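Local coordinates for protein superoxide dismutase [Fe] (Aquifex pyrophilus, PDB 1COJ) that converts toxic superoxide radicals into hydrogen peroxide and oxygen, using one iron ion in each subunit of a homotetramer, at residues A[27-38]-A[74-85]. Residues are numbered along the deposited sequence; the frame is centred on the assembly and turned at random.
Sequences HFEAHYKGYVAK and NYMGVVLHELYF. With FE (Fe (III) ion), chain B.
Tyr32 and Tyr35 are the two knobs that helix 27-38 presses into helix 74-85. Tyr32 fits the hollow bounded by Val78, His81, Glu82 and Phe85: its CD1 lies 3.8 Å from His81 CB, and its hydroxyl, carried there with CG anti to the backbone N (chi1 163°), donates to Glu82 OE1 over 2.8 Å. That oxygen lies in the plane of the phenol ring and is met on its anti side. A phenylalanine here would probably keep much of the ring packing but leave the buried Glu82 carboxylate without this donor and Lys8 N without the hydroxyl it meets. Tyr35 occupies the next hollow, among Asn74, Gly77, Val78 and His81. Gly77 CA sits over one ring face, 4.3 Å from the Tyr35 ring centroid, a CH-pi contact; a CB on Gly77 would run into Tyr35 CG. The Tyr35 and His81 rings lie in roughly parallel planes but are displaced so far that they scarcely overlap, with Tyr35 CE2 3.4 Å from His81 CE1.

His81 ND1 donates to Gly77 O in the ring plane, which helps to fix the turn of the ring; on its other side NE2 binds the iron at 2.2 Å, and His27 NE2 binds the same ion from the other helix. Phe85 wedges between His27 and Phe28, its edge toward the face of His27 (ring planes at 70°), while Phe28 CD1 rests over a face of Phe85, 3.5 Å from Phe85 CD2.

The segment axes approach to 8.2 Å and run 137° apart in direction, roughly antiparallel, within the alpha-hairpin domain of the iron/manganese dismutases. Asp163, on strand 157-163, and His167 complete the protein ligands. Leu80, on Trp128 of strand 128-134, and Leu83, on Pro158 and Val161 of strand 157-163, meet the sheet, which puts helix 63-86 between helix 21-47 and the strands.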
loop_
_atom_site.group_PDB
_atom_site.type_symbol
_atom_site.label_atom_id
_atom_site.label_comp_id
_atom_site.label_asym_id
_atom_site.label_seq_id
_atom_site.Cartn_x
_atom_site.Cartn_y
_atom_site.Cartn_z
ATOM N N HIS A 27 13.321 8.902 19.183
ATOM C CA HIS A 27 13.559 8.167 17.945
ATOM C C HIS A 27 14.270 6.845 18.220
ATOM O O HIS A 27 13.862 5.794 17.713
ATOM C CB HIS A 27 14.376 9.016 16.965
ATOM C CG HIS A 27 14.273 8.568 15.540
ATOM N ND1 HIS A 27 14.986 9.127 14.500
ATOM C CD2 HIS A 27 13.510 7.593 14.977
ATOM C CE1 HIS A 27 14.642 8.492 13.370
ATOM N NE2 HIS A 27 13.747 7.550 13.608
ATOM N N PHE A 28 15.299 6.899 19.059
ATOM C CA PHE A 28 16.081 5.719 19.405
ATOM C C PHE A 28 15.431 4.853 20.482
ATOM O O PHE A 28 15.244 3.650 20.296
ATOM C CB PHE A 28 17.485 6.131 19.861
ATOM C CG PHE A 28 18.459 4.990 19.927
ATOM C CD1 PHE A 28 19.258 4.680 18.829
ATOM C CD2 PHE A 28 18.568 4.216 21.079
ATOM C CE1 PHE A 28 20.156 3.609 18.874
ATOM C CE2 PHE A 28 19.459 3.144 21.135
ATOM C CZ PHE A 28 20.255 2.840 20.031
ATOM N N GLU A 29 15.073 5.477 21.599
ATOM C CA GLU A 29 14.485 4.776 22.731
ATOM C C GLU A 29 13.060 4.263 22.568
ATOM O O GLU A 29 12.719 3.220 23.119
ATOM C CB GLU A 29 14.575 5.644 23.991
ATOM C CG GLU A 29 15.990 6.053 24.379
ATOM C CD GLU A 29 16.895 4.871 24.695
ATOM O OE1 GLU A 29 16.390 3.812 25.129
ATOM O OE2 GLU A 29 18.123 5.009 24.520
ATOM N N ALA A 30 12.219 4.985 21.836
ATOM C CA ALA A 30 10.838 4.551 21.666
ATOM C C ALA A 30 10.556 3.851 20.343
ATOM O O ALA A 30 10.105 2.704 20.325
ATOM C CB ALA A 30 9.881 5.722 21.860
ATOM N N HIS A 31 10.822 4.542 19.240
ATOM C CA HIS A 31 10.569 3.991 17.915
ATOM C C HIS A 31 11.441 2.812 17.543
ATOM O O HIS A 31 10.939 1.713 17.328
ATOM C CB HIS A 31 10.669 5.091 16.864
ATOM C CG HIS A 31 9.648 6.172 17.041
ATOM N ND1 HIS A 31 8.298 5.937 16.881
ATOM C CD2 HIS A 31 9.762 7.463 17.426
ATOM C CE1 HIS A 31 7.623 7.042 17.161
ATOM N NE2 HIS A 31 8.484 7.981 17.496
ATOM N N TYR A 32 12.749 3.032 17.479
ATOM C CA TYR A 32 13.681 1.968 17.131
ATOM C C TYR A 32 13.518 0.724 18.016
ATOM O O TYR A 32 13.328 -0.390 17.515
ATOM C CB TYR A 32 15.116 2.501 17.192
ATOM C CG TYR A 32 16.188 1.436 17.250
ATOM C CD1 TYR A 32 16.273 0.440 16.275
ATOM C CD2 TYR A 32 17.111 1.415 18.294
ATOM C CE1 TYR A 32 17.261 -0.556 16.347
ATOM C CE2 TYR A 32 18.092 0.436 18.376
ATOM C CZ TYR A 32 18.167 -0.547 17.405
ATOM O OH TYR A 32 19.145 -1.506 17.501
ATOM N N LYS A 33 13.561 0.919 19.328
ATOM C CA LYS A 33 13.424 -0.193 20.249
ATOM C C LYS A 33 12.051 -0.848 20.175
ATOM O O LYS A 33 11.911 -2.043 20.458
ATOM C CB LYS A 33 13.773 0.248 21.670
ATOM C CG LYS A 33 15.236 0.643 21.800
ATOM C CD LYS A 33 15.660 0.850 23.240
ATOM C CE LYS A 33 17.155 1.110 23.316
ATOM N NZ LYS A 33 17.615 1.217 24.727
ATOM N N GLY A 34 11.056 -0.084 19.729
ATOM C CA GLY A 34 9.708 -0.610 19.592
ATOM C C GLY A 34 9.636 -1.629 18.468
ATOM O O GLY A 34 8.915 -2.628 18.570
ATOM N N TYR A 35 10.391 -1.382 17.399
ATOM C CA TYR A 35 10.432 -2.292 16.256
ATOM C C TYR A 35 11.122 -3.589 16.654
ATOM O O TYR A 35 10.739 -4.667 16.200
ATOM C CB TYR A 35 11.164 -1.659 15.070
ATOM C CG TYR A 35 10.490 -0.419 14.537
ATOM C CD1 TYR A 35 9.136 -0.429 14.203
ATOM C CD2 TYR A 35 11.195 0.773 14.390
ATOM C CE1 TYR A 35 8.496 0.722 13.739
ATOM C CE2 TYR A 35 10.564 1.930 13.926
ATOM C CZ TYR A 35 9.215 1.894 13.602
ATOM O OH TYR A 35 8.586 3.023 13.118
ATOM N N VAL A 36 12.144 -3.481 17.499
ATOM C CA VAL A 36 12.875 -4.656 17.969
ATOM C C VAL A 36 11.938 -5.533 18.805
ATOM O O VAL A 36 11.842 -6.748 18.588
ATOM C CB VAL A 36 14.126 -4.251 18.806
ATOM C CG1 VAL A 36 14.783 -5.485 19.426
ATOM C CG2 VAL A 36 15.130 -3.507 17.923
ATOM N N ALA A 37 11.204 -4.898 19.715
ATOM C CA ALA A 37 10.273 -5.609 20.582
ATOM C C ALA A 37 9.175 -6.322 19.791
ATOM O O ALA A 37 8.869 -7.488 20.051
ATOM C CB ALA A 37 9.659 -4.647 21.587
ATOM N N LYS A 38 8.580 -5.626 18.832
ATOM C CA LYS A 38 7.518 -6.214 18.027
ATOM C C LYS A 38 8.005 -7.325 17.106
ATOM O O LYS A 38 7.301 -8.319 16.900
ATOM C CB LYS A 38 6.769 -5.133 17.254
ATOM C CG LYS A 38 5.728 -4.428 18.097
ATOM C CD LYS A 38 4.678 -5.414 18.577
ATOM C CE LYS A 38 3.670 -4.743 19.474
ATOM N NZ LYS A 38 2.557 -5.672 19.774
ATOM N N ASN A 74 8.446 -4.525 10.702
ATOM C CA ASN A 74 9.282 -4.406 11.882
ATOM C C ASN A 74 10.757 -4.716 11.665
ATOM O O ASN A 74 11.624 -3.990 12.166
ATOM C CB ASN A 74 8.688 -5.217 13.039
ATOM C CG ASN A 74 7.366 -4.632 13.535
ATOM O OD1 ASN A 74 6.290 -5.134 13.219
ATOM N ND2 ASN A 74 7.452 -3.555 14.289
ATOM N N TYR A 75 11.054 -5.742 10.873
ATOM C CA TYR A 75 12.448 -6.086 10.623
ATOM C C TYR A 75 13.139 -4.963 9.865
ATOM O O TYR A 75 14.279 -4.611 10.176
ATOM C CB TYR A 75 12.571 -7.405 9.862
ATOM C CG TYR A 75 13.998 -7.897 9.748
ATOM C CD1 TYR A 75 14.776 -8.125 10.885
ATOM C CD2 TYR A 75 14.576 -8.120 8.502
ATOM C CE1 TYR A 75 16.101 -8.559 10.782
ATOM C CE2 TYR A 75 15.897 -8.553 8.385
ATOM C CZ TYR A 75 16.653 -8.770 9.527
ATOM O OH TYR A 75 17.961 -9.186 9.411
ATOM N N MET A 76 12.457 -4.404 8.867
ATOM C CA MET A 76 13.031 -3.301 8.106
ATOM C C MET A 76 13.156 -2.085 9.012
ATOM O O MET A 76 14.104 -1.309 8.896
ATOM C CB MET A 76 12.193 -2.980 6.868
ATOM C CG MET A 76 12.400 -3.958 5.718
ATOM S SD MET A 76 14.068 -3.898 5.029
ATOM C CE MET A 76 14.913 -5.200 5.951
ATOM N N GLY A 77 12.200 -1.937 9.926
ATOM C CA GLY A 77 12.238 -0.841 10.876
ATOM C C GLY A 77 13.520 -0.943 11.687
ATOM O O GLY A 77 14.202 0.055 11.892
ATOM N N VAL A 78 13.868 -2.155 12.114
ATOM C CA VAL A 78 15.099 -2.371 12.875
ATOM C C VAL A 78 16.346 -2.069 12.024
ATOM O O VAL A 78 17.139 -1.178 12.350
ATOM C CB VAL A 78 15.194 -3.841 13.396
ATOM C CG1 VAL A 78 16.547 -4.102 14.056
ATOM C CG2 VAL A 78 14.067 -4.137 14.377
ATOM N N VAL A 79 16.490 -2.802 10.923
ATOM C CA VAL A 79 17.634 -2.676 10.030
ATOM C C VAL A 79 17.899 -1.260 9.525
ATOM O O VAL A 79 19.024 -0.763 9.629
ATOM C CB VAL A 79 17.502 -3.643 8.825
ATOM C CG1 VAL A 79 18.603 -3.380 7.811
ATOM C CG2 VAL A 79 17.578 -5.090 9.302
ATOM N N LEU A 80 16.870 -0.615 8.986
ATOM C CA LEU A 80 17.007 0.738 8.456
ATOM C C LEU A 80 17.438 1.729 9.532
ATOM O O LEU A 80 18.273 2.596 9.275
ATOM C CB LEU A 80 15.708 1.175 7.773
ATOM C CG LEU A 80 15.560 0.908 6.265
ATOM C CD1 LEU A 80 16.398 -0.259 5.785
ATOM C CD2 LEU A 80 14.092 0.705 5.926
ATOM N N HIS A 81 16.896 1.588 10.739
ATOM C CA HIS A 81 17.278 2.481 11.828
ATOM C C HIS A 81 18.725 2.262 12.252
ATOM O O HIS A 81 19.446 3.224 12.524
ATOM C CB HIS A 81 16.331 2.350 13.022
ATOM C CG HIS A 81 15.066 3.138 12.866
ATOM N ND1 HIS A 81 13.899 2.623 12.348
ATOM C CD2 HIS A 81 14.818 4.451 13.091
ATOM C CE1 HIS A 81 13.007 3.610 12.264
ATOM N NE2 HIS A 81 13.517 4.739 12.704
ATOM N N GLU A 82 19.167 1.008 12.263
ATOM C CA GLU A 82 20.544 0.716 12.638
ATOM C C GLU A 82 21.524 1.292 11.622
ATOM O O GLU A 82 22.597 1.775 11.990
ATOM C CB GLU A 82 20.750 -0.784 12.818
ATOM C CG GLU A 82 19.990 -1.319 14.011
ATOM C CD GLU A 82 20.276 -2.775 14.311
ATOM O OE1 GLU A 82 19.854 -3.230 15.391
ATOM O OE2 GLU A 82 20.908 -3.466 13.483
ATOM N N LEU A 83 21.142 1.265 10.349
ATOM C CA LEU A 83 21.978 1.812 9.283
ATOM C C LEU A 83 21.995 3.341 9.358
ATOM O O LEU A 83 22.998 3.985 9.048
ATOM C CB LEU A 83 21.451 1.360 7.917
ATOM C CG LEU A 83 21.593 -0.124 7.564
ATOM C CD1 LEU A 83 20.743 -0.456 6.353
ATOM C CD2 LEU A 83 23.053 -0.456 7.297
ATOM N N TYR A 84 20.873 3.905 9.788
ATOM C CA TYR A 84 20.710 5.348 9.928
ATOM C C TYR A 84 21.537 5.913 11.092
ATOM O O TYR A 84 22.410 6.758 10.889
ATOM C CB TYR A 84 19.219 5.657 10.106
ATOM C CG TYR A 84 18.866 7.088 10.442
ATOM C CD1 TYR A 84 18.901 8.086 9.471
ATOM C CD2 TYR A 84 18.432 7.430 11.721
ATOM C CE1 TYR A 84 18.501 9.390 9.763
ATOM C CE2 TYR A 84 18.031 8.731 12.025
ATOM C CZ TYR A 84 18.061 9.702 11.041
ATOM O OH TYR A 84 17.581 10.965 11.317
ATOM N N PHE A 85 21.277 5.432 12.303
ATOM C CA PHE A 85 22.004 5.898 13.481
ATOM C C PHE A 85 23.495 5.597 13.383
ATOM O O PHE A 85 24.333 6.440 13.714
ATOM C CB PHE A 85 21.438 5.252 14.747
ATOM C CG PHE A 85 20.043 5.696 15.090
ATOM C CD1 PHE A 85 19.736 7.048 15.194
ATOM C CD2 PHE A 85 19.039 4.759 15.324
ATOM C CE1 PHE A 85 18.455 7.464 15.528
ATOM C CE2 PHE A 85 17.751 5.165 15.659
ATOM C CZ PHE A 85 17.458 6.520 15.763
HETATM FE FE FE B . 12.480 6.573 12.197
HETATM O O HOH W 1 16.259 11.657 14.053
HETATM O O HOH W 2 11.422 5.768 10.702
#